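Local coordinates for protein nicotinate-nucleotide diphosphorylase (Carboxylating) (Streptococcus pyogenes GA06023, PDB 5HUO) that catalyses the formation of nicotinate mononucleotide, carbon dioxide and diphosphate from quinolinate and phosphoribosyl pyrophosphate, a step of NAD+ biosynthesis, at residues E225-S230 with I244-N249; R267-G272 with I287-S292; K159-R164 with Y184-N189; I194-N199 with K209-A214. One frame throughout, in Å; residues are numbered along the deposited sequence.

Contact 1: E225-S230 with I244-N249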
loop_
_atom_site.group_PDB
_atom_site.type_symbol
_atom_site.label_atom_id
_atom_site.label_comp_id
_atom_site.label_asym_id
_atom_site.label_seq_id
_atom_site.Cartn_x
_atom_site.Cartn_y
_atom_site.Cartn_z
ATOM N N GLU A 225 -12.697 31.244 9.720
ATOM C CA GLU A 225 -11.916 32.408 9.302
ATOM C C GLU A 225 -12.476 32.955 7.990
ATOM O O GLU A 225 -13.011 32.220 7.187
ATOM C CB GLU A 225 -10.432 32.041 9.132
ATOM C CG GLU A 225 -9.543 33.200 8.737
ATOM C CD GLU A 225 -8.042 32.909 8.812
ATOM O OE1 GLU A 225 -7.636 31.850 9.284
ATOM O OE2 GLU A 225 -7.249 33.768 8.395
ATOM N N VAL A 226 -12.338 34.269 7.808
ATOM C CA VAL A 226 -12.746 34.932 6.564
ATOM C C VAL A 226 -11.654 35.819 6.043
ATOM O O VAL A 226 -11.137 36.649 6.793
ATOM C CB VAL A 226 -13.935 35.871 6.769
ATOM C CG1 VAL A 226 -14.251 36.580 5.471
ATOM C CG2 VAL A 226 -15.141 35.119 7.219
ATOM N N GLU A 227 -11.378 35.688 4.748
ATOM C CA GLU A 227 -10.481 36.617 4.024
ATOM C C GLU A 227 -11.239 37.818 3.526
ATOM O O GLU A 227 -12.224 37.684 2.838
ATOM C CB GLU A 227 -9.812 35.976 2.810
ATOM C CG GLU A 227 -9.017 34.692 3.076
ATOM C CD GLU A 227 -8.345 34.134 1.818
ATOM O OE1 GLU A 227 -8.669 34.631 0.683
ATOM O OE2 GLU A 227 -7.495 33.208 1.983
ATOM N N VAL A 228 -10.750 38.983 3.888
ATOM C CA VAL A 228 -11.429 40.244 3.652
ATOM C C VAL A 228 -10.492 41.246 2.993
ATOM O O VAL A 228 -9.361 41.443 3.430
ATOM C CB VAL A 228 -11.955 40.786 4.987
ATOM C CG1 VAL A 228 -12.584 42.141 4.843
ATOM C CG2 VAL A 228 -12.973 39.813 5.546
ATOM N N GLU A 229 -10.959 41.880 1.924
ATOM C CA GLU A 229 -10.151 42.907 1.188
ATOM C C GLU A 229 -10.568 44.348 1.475
ATOM O O GLU A 229 -9.883 45.266 1.089
ATOM C CB GLU A 229 -10.198 42.671 -0.325
ATOM C CG GLU A 229 -9.634 41.312 -0.735
ATOM C CD GLU A 229 -9.472 41.138 -2.233
ATOM O OE1 GLU A 229 -9.294 42.152 -2.936
ATOM O OE2 GLU A 229 -9.506 39.983 -2.714
ATOM N N SER A 230 -11.677 44.508 2.181
ATOM C CA SER A 230 -12.405 45.745 2.323
ATOM C C SER A 230 -12.680 46.070 3.770
ATOM O O SER A 230 -12.945 45.180 4.540
ATOM C CB SER A 230 -13.745 45.448 1.706
ATOM O OG SER A 230 -14.720 46.393 1.928
ATOM N N ILE A 244 -11.561 34.424 13.282
ATOM C CA ILE A 244 -10.373 35.041 12.702
ATOM C C ILE A 244 -10.700 35.780 11.431
ATOM O O ILE A 244 -11.400 35.271 10.576
ATOM C CB ILE A 244 -9.310 34.010 12.327
ATOM C CG1 ILE A 244 -9.012 33.123 13.529
ATOM C CG2 ILE A 244 -8.047 34.735 11.819
ATOM C CD1 ILE A 244 -8.024 32.001 13.262
ATOM N N ILE A 245 -10.196 36.999 11.342
ATOM C CA ILE A 245 -10.350 37.825 10.133
ATOM C C ILE A 245 -9.002 37.996 9.479
ATOM O O ILE A 245 -8.034 38.356 10.160
ATOM C CB ILE A 245 -10.936 39.201 10.448
ATOM C CG1 ILE A 245 -12.335 39.035 11.030
ATOM C CG2 ILE A 245 -10.978 40.062 9.188
ATOM C CD1 ILE A 245 -12.989 40.330 11.461
ATOM N N MET A 246 -8.927 37.653 8.200
ATOM C CA MET A 246 -7.682 37.795 7.427
ATOM C C MET A 246 -7.725 39.060 6.613
ATOM O O MET A 246 -8.581 39.209 5.778
ATOM C CB MET A 246 -7.460 36.654 6.459
ATOM C CG MET A 246 -6.175 36.839 5.656
ATOM S SD MET A 246 -5.933 35.703 4.270
ATOM C CE MET A 246 -5.318 34.250 5.089
ATOM N N LEU A 247 -6.801 39.968 6.887
ATOM C CA LEU A 247 -6.678 41.242 6.131
ATOM C C LEU A 247 -5.727 40.999 4.996
ATOM O O LEU A 247 -4.546 40.828 5.180
ATOM C CB LEU A 247 -6.193 42.407 7.004
ATOM C CG LEU A 247 -6.981 42.645 8.303
ATOM C CD1 LEU A 247 -6.376 43.750 9.157
ATOM C CD2 LEU A 247 -8.445 42.948 8.024
ATOM N N ASP A 248 -6.282 40.954 3.814
ATOM C CA ASP A 248 -5.541 40.506 2.631
ATOM C C ASP A 248 -4.871 41.673 1.891
ATOM O O ASP A 248 -5.548 42.569 1.401
ATOM C CB ASP A 248 -6.484 39.751 1.691
ATOM C CG ASP A 248 -5.755 38.981 0.608
ATOM O OD1 ASP A 248 -4.499 39.033 0.502
ATOM O OD2 ASP A 248 -6.493 38.307 -0.142
ATOM N N ASN A 249 -3.539 41.638 1.863
ATOM C CA ASN A 249 -2.693 42.608 1.137
ATOM C C ASN A 249 -3.128 44.059 1.339
ATOM O O ASN A 249 -3.114 44.854 0.437
ATOM C CB ASN A 249 -2.612 42.255 -0.354
#

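Contact 2: R267-G272 with I287-S292. With SO4 (sulfate ion), chain H; SO4 (sulfate ion), chain G.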
loop_
_atom_site.group_PDB
_atom_site.type_symbol
_atom_site.label_atom_id
_atom_site.label_comp_id
_atom_site.label_asym_id
_atom_site.label_seq_id
_atom_site.Cartn_x
_atom_site.Cartn_y
_atom_site.Cartn_z
ATOM N N ARG A 267 -9.912 37.567 16.104
ATOM C CA ARG A 267 -8.451 37.527 15.921
ATOM C C ARG A 267 -8.108 38.043 14.541
ATOM O O ARG A 267 -8.905 37.930 13.621
ATOM C CB ARG A 267 -7.904 36.128 16.011
ATOM C CG ARG A 267 -8.077 35.465 17.334
ATOM C CD ARG A 267 -7.091 36.074 18.293
ATOM N NE ARG A 267 -7.229 35.475 19.592
ATOM C CZ ARG A 267 -6.697 35.939 20.716
ATOM N NH1 ARG A 267 -5.963 37.018 20.726
ATOM N NH2 ARG A 267 -6.890 35.282 21.860
ATOM N N ILE A 268 -6.953 38.677 14.432
ATOM C CA ILE A 268 -6.606 39.359 13.190
ATOM C C ILE A 268 -5.332 38.796 12.647
ATOM O O ILE A 268 -4.309 38.751 13.345
ATOM C CB ILE A 268 -6.484 40.883 13.328
ATOM C CG1 ILE A 268 -7.745 41.485 13.974
ATOM C CG2 ILE A 268 -6.241 41.533 11.963
ATOM C CD1 ILE A 268 -7.557 42.937 14.459
ATOM N N GLU A 269 -5.427 38.366 11.396
ATOM C CA GLU A 269 -4.288 37.852 10.625
ATOM C C GLU A 269 -4.029 38.793 9.453
ATOM O O GLU A 269 -4.986 39.217 8.810
ATOM C CB GLU A 269 -4.561 36.435 10.100
ATOM C CG GLU A 269 -3.669 35.958 8.925
ATOM C CD GLU A 269 -3.938 34.489 8.475
ATOM O OE1 GLU A 269 -3.134 33.897 7.703
ATOM O OE2 GLU A 269 -4.969 33.902 8.911
ATOM N N CYS A 270 -2.770 39.134 9.206
ATOM C CA CYS A 270 -2.412 39.789 7.980
ATOM C C CYS A 270 -1.731 38.784 7.090
ATOM O O CYS A 270 -0.908 38.004 7.518
ATOM C CB CYS A 270 -1.514 40.986 8.198
ATOM S SG CYS A 270 -2.402 42.433 8.836
ATOM N N SER A 271 -2.033 38.847 5.801
ATOM C CA SER A 271 -1.433 37.920 4.822
ATOM C C SER A 271 -1.322 38.525 3.436
ATOM O O SER A 271 -1.902 39.570 3.151
ATOM C CB SER A 271 -2.258 36.684 4.741
ATOM O OG SER A 271 -1.708 35.782 3.803
ATOM N N GLY A 272 -0.461 37.909 2.650
ATOM C CA GLY A 272 -0.161 38.351 1.282
ATOM C C GLY A 272 0.972 39.376 1.137
ATOM O O GLY A 272 0.991 40.408 1.845
ATOM N N ILE A 287 -2.289 43.306 15.834
ATOM C CA ILE A 287 -2.829 42.149 15.137
ATOM C C ILE A 287 -2.274 40.974 15.854
ATOM O O ILE A 287 -1.258 41.078 16.536
ATOM C CB ILE A 287 -2.446 42.106 13.653
ATOM C CG1 ILE A 287 -0.936 41.968 13.470
ATOM C CG2 ILE A 287 -2.920 43.365 12.969
ATOM C CD1 ILE A 287 -0.538 41.741 12.031
ATOM N N ASP A 288 -2.919 39.845 15.661
ATOM C CA ASP A 288 -2.505 38.610 16.344
ATOM C C ASP A 288 -1.388 37.847 15.627
ATOM O O ASP A 288 -0.476 37.336 16.274
ATOM C CB ASP A 288 -3.694 37.721 16.578
ATOM C CG ASP A 288 -4.757 38.417 17.433
ATOM O OD1 ASP A 288 -4.550 38.495 18.669
ATOM O OD2 ASP A 288 -5.784 38.849 16.862
ATOM N N TYR A 289 -1.476 37.758 14.306
ATOM C CA TYR A 289 -0.404 37.110 13.529
ATOM C C TYR A 289 -0.336 37.493 12.041
ATOM O O TYR A 289 -1.207 38.177 11.523
ATOM C CB TYR A 289 -0.505 35.617 13.646
ATOM C CG TYR A 289 -1.730 34.972 13.018
ATOM C CD1 TYR A 289 -2.946 34.957 13.678
ATOM C CD2 TYR A 289 -1.633 34.272 11.845
ATOM C CE1 TYR A 289 -4.027 34.268 13.157
ATOM C CE2 TYR A 289 -2.711 33.588 11.308
ATOM C CZ TYR A 289 -3.921 33.593 11.967
ATOM O OH TYR A 289 -5.011 32.931 11.416
ATOM N N VAL A 290 0.761 37.096 11.411
ATOM C CA VAL A 290 0.907 37.142 9.975
ATOM C C VAL A 290 1.241 35.769 9.440
ATOM O O VAL A 290 1.757 34.898 10.165
ATOM C CB VAL A 290 2.037 38.060 9.537
ATOM C CG1 VAL A 290 1.763 39.457 10.029
ATOM C CG2 VAL A 290 3.400 37.570 10.006
ATOM N N SER A 291 0.965 35.566 8.164
ATOM C CA SER A 291 1.250 34.246 7.509
ATOM C C SER A 291 2.028 34.425 6.225
ATOM O O SER A 291 1.806 35.395 5.475
ATOM C CB SER A 291 -0.047 33.426 7.260
ATOM O OG SER A 291 -0.886 34.064 6.282
ATOM N N SER A 292 2.863 33.448 5.945
ATOM C CA SER A 292 3.690 33.452 4.757
ATOM C C SER A 292 3.800 32.052 4.099
ATOM O O SER A 292 4.263 31.090 4.676
ATOM C CB SER A 292 5.086 33.953 5.098
ATOM O OG SER A 292 5.890 34.055 3.922
HETATM S S SO4 H . -8.835 32.591 20.974
HETATM O O1 SO4 H . -7.391 32.263 20.839
HETATM O O2 SO4 H . -9.254 32.845 22.394
HETATM O O3 SO4 H . -9.612 31.508 20.313
HETATM O O4 SO4 H . -9.097 33.838 20.239
HETATM S S SO4 G . -5.164 36.231 25.055
HETATM O O1 SO4 G . -3.996 36.996 25.541
HETATM O O2 SO4 G . -6.087 35.917 26.175
HETATM O O3 SO4 G . -5.848 37.053 24.024
HETATM O O4 SO4 G . -4.691 34.957 24.470
#

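Contact 3: K159-R164 with Y184-N189. With SO4 (sulfate ion), chain J.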
loop_
_atom_site.group_PDB
_atom_site.type_symbol
_atom_site.label_atom_id
_atom_site.label_comp_id
_atom_site.label_asym_id
_atom_site.label_seq_id
_atom_site.Cartn_x
_atom_site.Cartn_y
_atom_site.Cartn_z
ATOM N N LYS A 159 2.711 36.773 15.979
ATOM C CA LYS A 159 3.181 35.446 15.630
ATOM C C LYS A 159 3.320 35.280 14.135
ATOM O O LYS A 159 2.604 35.902 13.339
ATOM C CB LYS A 159 2.241 34.381 16.185
ATOM C CG LYS A 159 2.308 34.262 17.673
ATOM C CD LYS A 159 1.185 33.392 18.226
ATOM C CE LYS A 159 1.391 33.105 19.708
ATOM N NZ LYS A 159 1.302 34.325 20.560
ATOM N N VAL A 160 4.209 34.382 13.777
ATOM C CA VAL A 160 4.435 34.062 12.376
ATOM C C VAL A 160 3.892 32.668 12.024
ATOM O O VAL A 160 4.337 31.672 12.558
ATOM C CB VAL A 160 5.908 34.131 12.024
ATOM C CG1 VAL A 160 6.119 33.670 10.580
ATOM C CG2 VAL A 160 6.430 35.522 12.220
ATOM N N PHE A 161 2.927 32.631 11.105
ATOM C CA PHE A 161 2.181 31.395 10.743
ATOM C C PHE A 161 2.498 30.939 9.339
ATOM O O PHE A 161 2.873 31.727 8.472
ATOM C CB PHE A 161 0.700 31.606 10.811
ATOM C CG PHE A 161 0.114 31.374 12.162
ATOM C CD1 PHE A 161 0.445 32.177 13.214
ATOM C CD2 PHE A 161 -0.818 30.384 12.369
ATOM C CE1 PHE A 161 -0.121 31.993 14.469
ATOM C CE2 PHE A 161 -1.404 30.194 13.615
ATOM C CZ PHE A 161 -1.048 30.996 14.679
ATOM N N ASP A 162 2.411 29.642 9.145
ATOM C CA ASP A 162 2.597 29.046 7.839
ATOM C C ASP A 162 1.266 28.896 7.120
ATOM O O ASP A 162 0.255 29.458 7.522
ATOM C CB ASP A 162 3.328 27.715 7.959
ATOM C CG ASP A 162 2.646 26.749 8.873
ATOM O OD1 ASP A 162 1.415 26.799 9.032
ATOM O OD2 ASP A 162 3.364 25.922 9.481
ATOM N N THR A 163 1.262 28.118 6.054
ATOM C CA THR A 163 0.095 28.002 5.138
ATOM C C THR A 163 -0.027 26.567 4.601
ATOM O O THR A 163 0.672 25.657 5.057
ATOM C CB THR A 163 0.275 28.942 3.916
ATOM O OG1 THR A 163 1.430 28.547 3.161
ATOM C CG2 THR A 163 0.443 30.370 4.339
ATOM N N ARG A 164 -0.885 26.390 3.609
ATOM C CA ARG A 164 -1.010 25.114 2.919
ATOM C C ARG A 164 -0.180 25.060 1.685
ATOM O O ARG A 164 -0.338 24.185 0.854
ATOM C CB ARG A 164 -2.454 24.829 2.574
ATOM C CG ARG A 164 -3.223 24.225 3.730
ATOM C CD ARG A 164 -4.738 24.318 3.525
ATOM N NE ARG A 164 -5.194 23.656 2.294
ATOM C CZ ARG A 164 -5.777 24.297 1.294
ATOM N NH1 ARG A 164 -5.976 25.641 1.327
ATOM N NH2 ARG A 164 -6.168 23.637 0.255
ATOM N N TYR A 184 4.555 29.292 13.969
ATOM C CA TYR A 184 3.310 28.592 14.355
ATOM C C TYR A 184 2.618 27.983 13.150
ATOM O O TYR A 184 2.726 28.443 12.031
ATOM C CB TYR A 184 2.373 29.556 15.081
ATOM C CG TYR A 184 2.895 29.947 16.421
ATOM C CD1 TYR A 184 3.888 30.920 16.546
ATOM C CD2 TYR A 184 2.435 29.329 17.575
ATOM C CE1 TYR A 184 4.426 31.223 17.769
ATOM C CE2 TYR A 184 2.949 29.654 18.818
ATOM C CZ TYR A 184 3.940 30.593 18.906
ATOM O OH TYR A 184 4.421 30.937 20.138
ATOM N N ASN A 185 1.780 26.999 13.451
ATOM C CA ASN A 185 1.002 26.287 12.419
ATOM C C ASN A 185 -0.400 26.799 12.226
ATOM O O ASN A 185 -1.215 26.879 13.145
ATOM C CB ASN A 185 0.960 24.790 12.727
ATOM C CG ASN A 185 2.344 24.122 12.657
ATOM O OD1 ASN A 185 3.218 24.535 11.878
ATOM N ND2 ASN A 185 2.536 23.106 13.439
ATOM N N HIS A 186 -0.713 27.028 10.970
ATOM C CA HIS A 186 -2.086 27.300 10.579
ATOM C C HIS A 186 -2.762 25.936 10.441
ATOM O O HIS A 186 -2.129 24.905 10.608
ATOM C CB HIS A 186 -2.077 28.090 9.260
ATOM C CG HIS A 186 -3.237 29.013 9.103
ATOM N ND1 HIS A 186 -4.543 28.585 9.197
ATOM C CD2 HIS A 186 -3.293 30.349 8.912
ATOM C CE1 HIS A 186 -5.353 29.617 9.092
ATOM N NE2 HIS A 186 -4.619 30.702 8.929
ATOM N N ARG A 187 -4.009 25.884 10.026
ATOM C CA ARG A 187 -4.643 24.606 9.684
ATOM C C ARG A 187 -3.815 23.779 8.750
ATOM O O ARG A 187 -3.136 24.305 7.815
ATOM C CB ARG A 187 -6.009 24.824 9.079
ATOM C CG ARG A 187 -6.018 25.466 7.716
ATOM C CD ARG A 187 -7.433 25.683 7.226
ATOM N NE ARG A 187 -7.419 26.273 5.884
ATOM C CZ ARG A 187 -8.401 26.156 5.001
ATOM N NH1 ARG A 187 -9.490 25.464 5.292
ATOM N NH2 ARG A 187 -8.291 26.723 3.809
ATOM N N PHE A 188 -3.793 22.511 9.037
ATOM C CA PHE A 188 -3.111 21.526 8.257
ATOM C C PHE A 188 -3.752 21.236 6.918
ATOM O O PHE A 188 -3.173 20.618 6.039
ATOM C CB PHE A 188 -3.205 20.204 8.988
ATOM C CG PHE A 188 -2.189 19.207 8.556
ATOM C CD1 PHE A 188 -0.880 19.314 8.949
ATOM C CD2 PHE A 188 -2.543 18.213 7.667
ATOM C CE1 PHE A 188 0.040 18.407 8.493
ATOM C CE2 PHE A 188 -1.616 17.337 7.154
ATOM C CZ PHE A 188 -0.320 17.418 7.586
ATOM N N ASN A 189 -5.012 21.573 6.813
ATOM C CA ASN A 189 -5.922 20.890 5.918
ATOM C C ASN A 189 -7.105 21.683 5.529
ATOM O O ASN A 189 -7.487 22.569 6.239
ATOM C CB ASN A 189 -6.499 19.740 6.711
ATOM C CG ASN A 189 -6.287 18.487 6.043
ATOM O OD1 ASN A 189 -5.937 18.494 4.904
ATOM N ND2 ASN A 189 -6.451 17.398 6.727
HETATM S S SO4 J . -4.455 28.411 4.025
HETATM O O1 SO4 J . -4.041 29.807 4.328
HETATM O O2 SO4 J . -3.894 27.494 5.046
HETATM O O3 SO4 J . -5.911 28.182 4.020
HETATM O O4 SO4 J . -3.963 28.139 2.672
#

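Contact 4: I194-N199 with K209-A214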
loop_
_atom_site.group_PDB
_atom_site.type_symbol
_atom_site.label_atom_id
_atom_site.label_comp_id
_atom_site.label_asym_id
_atom_site.label_seq_id
_atom_site.Cartn_x
_atom_site.Cartn_y
_atom_site.Cartn_z
ATOM N N ILE A 194 -12.288 26.094 8.873
ATOM C CA ILE A 194 -13.008 26.702 7.759
ATOM C C ILE A 194 -12.339 28.008 7.411
ATOM O O ILE A 194 -12.047 28.815 8.301
ATOM C CB ILE A 194 -14.474 26.904 8.110
ATOM C CG1 ILE A 194 -15.148 25.540 8.097
ATOM C CG2 ILE A 194 -15.126 27.899 7.137
ATOM C CD1 ILE A 194 -16.643 25.587 8.299
ATOM N N MET A 195 -12.089 28.197 6.124
ATOM C CA MET A 195 -11.648 29.486 5.663
ATOM C C MET A 195 -12.444 29.921 4.447
ATOM O O MET A 195 -12.415 29.304 3.405
ATOM C CB MET A 195 -10.151 29.529 5.384
ATOM C CG MET A 195 -9.658 30.981 5.257
ATOM S SD MET A 195 -7.911 31.147 4.882
ATOM C CE MET A 195 -7.170 30.141 6.193
ATOM N N LEU A 196 -13.148 31.025 4.630
ATOM C CA LEU A 196 -14.019 31.601 3.612
ATOM C C LEU A 196 -13.195 32.660 2.944
ATOM O O LEU A 196 -12.891 33.697 3.516
ATOM C CB LEU A 196 -15.280 32.206 4.215
ATOM C CG LEU A 196 -16.127 31.173 4.952
ATOM C CD1 LEU A 196 -17.122 31.897 5.844
ATOM C CD2 LEU A 196 -16.828 30.206 4.028
ATOM N N LYS A 197 -12.853 32.353 1.712
ATOM C CA LYS A 197 -11.998 33.179 0.869
ATOM C C LYS A 197 -12.823 34.157 -0.015
ATOM O O LYS A 197 -14.046 34.238 0.075
ATOM C CB LYS A 197 -11.073 32.263 0.037
ATOM C CG LYS A 197 -10.485 31.085 0.818
ATOM C CD LYS A 197 -9.429 30.348 0.008
ATOM C CE LYS A 197 -8.552 29.435 0.879
ATOM N NZ LYS A 197 -7.369 30.117 1.485
ATOM N N ASP A 198 -12.109 34.948 -0.805
ATOM C CA ASP A 198 -12.700 35.882 -1.816
ATOM C C ASP A 198 -14.061 35.462 -2.495
ATOM O O ASP A 198 -15.102 36.135 -2.383
ATOM C CB ASP A 198 -11.606 36.181 -2.875
ATOM C CG ASP A 198 -10.824 34.877 -3.410
ATOM O OD1 ASP A 198 -11.050 33.711 -2.989
ATOM O OD2 ASP A 198 -9.951 35.045 -4.283
ATOM N N ASN A 199 -14.030 34.321 -3.179
ATOM C CA ASN A 199 -15.195 33.797 -3.930
ATOM C C ASN A 199 -16.377 33.293 -3.097
ATOM O O ASN A 199 -17.506 33.426 -3.492
ATOM C CB ASN A 199 -14.757 32.744 -4.973
ATOM C CG ASN A 199 -13.747 31.741 -4.439
ATOM O OD1 ASN A 199 -13.405 31.740 -3.259
ATOM N ND2 ASN A 199 -13.246 30.906 -5.313
ATOM N N LYS A 209 -23.839 36.074 5.685
ATOM C CA LYS A 209 -24.518 34.827 5.298
ATOM C C LYS A 209 -23.520 33.672 5.132
ATOM O O LYS A 209 -23.810 32.535 5.484
ATOM C CB LYS A 209 -25.393 34.994 4.050
ATOM N N ALA A 210 -22.357 33.962 4.553
ATOM C CA ALA A 210 -21.302 32.917 4.360
ATOM C C ALA A 210 -20.848 32.344 5.687
ATOM O O ALA A 210 -20.816 31.153 5.890
ATOM C CB ALA A 210 -20.115 33.467 3.604
ATOM N N ILE A 211 -20.591 33.242 6.608
ATOM C CA ILE A 211 -20.281 32.870 7.987
ATOM C C ILE A 211 -21.389 32.042 8.624
ATOM O O ILE A 211 -21.137 31.075 9.291
ATOM C CB ILE A 211 -19.999 34.120 8.843
ATOM C CG1 ILE A 211 -18.753 34.831 8.283
ATOM C CG2 ILE A 211 -19.776 33.746 10.301
ATOM C CD1 ILE A 211 -18.510 36.263 8.715
ATOM N N ALA A 212 -22.627 32.434 8.403
ATOM C CA ALA A 212 -23.782 31.720 8.973
ATOM C C ALA A 212 -23.887 30.305 8.423
ATOM O O ALA A 212 -24.141 29.363 9.182
ATOM C CB ALA A 212 -25.070 32.447 8.684
ATOM N N GLN A 213 -23.689 30.162 7.115
ATOM C CA GLN A 213 -23.769 28.834 6.468
ATOM C C GLN A 213 -22.664 27.879 6.891
ATOM O O GLN A 213 -22.909 26.706 7.127
ATOM C CB GLN A 213 -23.728 28.944 4.980
ATOM C CG GLN A 213 -24.961 29.588 4.446
ATOM C CD GLN A 213 -25.125 29.333 2.966
ATOM O OE1 GLN A 213 -24.567 28.389 2.422
ATOM N NE2 GLN A 213 -25.908 30.174 2.301
ATOM N N ALA A 214 -21.464 28.423 7.026
ATOM C CA ALA A 214 -20.328 27.690 7.591
ATOM C C ALA A 214 -20.660 27.134 8.969
ATOM O O ALA A 214 -20.503 25.952 9.242
ATOM C CB ALA A 214 -19.111 28.595 7.691
#

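Contact 1: E225-S230 with I244-N249
E225-V228 and I244-D248 pair as neighbouring parallel strands inside the central sheet of the C-terminal domain, their short axes 4.7 Å apart and turned by 22°. Four backbone bonds run back and forth: V226 N gives to I244 O, V226 O takes M246 N at 2.8 Å, V228 N gives to M246 O, and V228 O takes D248 N. Helix 231-240 connects the two strands, making this a beta-alpha-beta unit of the domain's alpha/beta barrel. V226, V228, I245 and L247 point to the helix-bearing face, where V228 CG2 meets I245 CG2 at 4.2 Å and both side chains reach helix 231-240. E225, E227, I244 and M246 occupy the other face. With CG anti to the backbone N (chi1 -178°), E225 lies extended obliquely across its neighbour strand, and E225 CD rests 3.5 Å from I244 CG2. E227 and M246 instead run side by side in the same direction, E227 CG 3.5 Å from M246 SD. K197 forms a salt bridge with E227 OE2. The other oxygen, E227 OE1, is 4.4 Å from D248 OD2, so two like charges sit near each other at the C-terminal end of the pair, and the lysine may offset part of their mutual effect.

Contact 2: R267-G272 with I287-S292
The Y289 ring carries the aliphatic part of E269 on one face: E269 CB stands 3.7 Å from the ring centroid, 20° off the normal and displaced toward the rim, a CH-pi contact. The R267 guanidinium is met at its edge, in plane, by D288 OD1 and two sulfates. R267 NH1 reaches D288 OD1 at 2.9 Å in a salt bridge, approaching from above the carboxylate plane, and the two flat groups stand 85° apart. R267 NE holds O4 of the chain H sulfate at 2.6 Å, while R267 NH2 binds O3 of the chain G ion. The second carboxylate oxygen, D288 OD2, takes I268 N at 2.7 Å with its anti lone pair, so D288 takes up both the R267 side chain and the backbone N of the next residue. I268 O accepts twice, from D288 N and from Y289 N. Farther along, chi1 of 161° swings E269 CG away from its own backbone N and carries the chain over the ring; S291 OG donates to E269 OE1 at 2.7 Å through the anti lone pair. S271 OG in turn gives its proton to S291 OG, a short chain of polar side chains on the sheet face that carries E269, Y289 and S291. On the other face C270 SG and I287 CD1 touch at 3.8 Å. Strand 267-271 thus lies between 244-248 and 289-291 in the parallel sheet of the barrel; helix 252-262 packs on I268, C270 and I287, and F220 of a second subunit meets the Y289 ring.

Contact 3: K159-R164 with Y184-N189
F161 and Y184 form a single backbone bridge, Y184 N giving to V160 O at 2.8 Å and D162 N to Y184 O at 3.1 Å, so that the loop after helix 171-180 lies along the end of strand 159-161. This strand is an outer one of the parallel sheet in the C-terminal alpha/beta barrel, and the loop extends its backbone pairing on the side away from strand 289-291. Y184 makes two CH-pi contacts through different parts. Its ring lies under the K159 chain, whose CD sits over the centre of one face, 3.9 Å from the centroid and 9° off the normal. Its CB stands over one face of the F161 ring, 3.7 Å from that centroid. The two rings themselves are nearly parallel but slid apart. F161 also turns an edge toward the face of H186, with planes 79° apart, completing a three-ring cluster; P219 of a second subunit packs on K159 and Y184. D162 continues the pairing through its side chain: CG lies between the backbone N and the carbonyl carbon (chi1 56°), bringing OD1 back to H186 N at 2.9 Å in a nearly straight bond. K175 forms a salt bridge with the same oxygen. R164 and R187 converge on a sulfate. R164 is also salt-bridged to D49 of a third subunit, and its NH1 bond to the sulfate is weak. R187 holds the ion edge-on, NE and NH2 both meeting sulfate O3, NH2 at 2.8 Å.

Contact 4: I194-N199 with K209-A214
Strand 194-196 runs nearly antiparallel to the K209-A214 stretch of helix 207-217, their axes 9.8 Å apart at an angle of 160°. The two belong to a beta-alpha-beta crossover of the barrel: the chain leaves strand 194-196, passes through helices 198-204 and 207-217, and returns as strand 224-228 beside its start. The contact is wholly apolar and small, 185 Å² in all, made by two strand residues and one side of the helix. I194 and L196, two residues apart, both point toward the helix; M195 between them points to the opposite face of the sheet, where it packs against H186 and R187. On the helix, A210 and A214 are one turn apart, joined by the backbone bond from A214 N to A210 O, and present their CB methyls to the strand. I194 brings two branches to one methyl: CD1, extended from CG1 (chi2 -174°), lies 3.9 Å from A214 CB, and CG2 lies 4.1 Å from the same atom. L196 uses a single branch. I211, at the side of the helix, continues to V226 and V242, so the helix also lies over the neighbouring strand 224-228. A third subunit adds S56 against I194 and I60 against L196. At the centre of the patch, the methyl CD1 of L196 rests over the helix backbone, 3.8 Å from A210 C, and touches A210 CB and I211 CG1, each at 4.1 Å.

In the fold
All four contacts involve strands of one parallel sheet of the C-terminal domain, ordered 159-161, 289-291, 267-271, 244-248, 224-228, 194-196. Along the chain they follow in series: contacts 3, 4, 1, 2. Contact 1 lies in the middle, its centre about 9 Å from that of contact 2 and 11 Å from that of contact 4, joined to each by backbone pairing of adjacent strands. Contacts 2 and 3, about 10 Å apart, meet through strands 289-291 and 159-161. Contacts 3 and 4 have centres about 19 Å apart; loop 184-189 lies between the two edge strands, pairing with 159-161 and touching M195 of 194-196, consistent with an open alpha/beta barrel. Both contacts touch a third subunit of the hexamer.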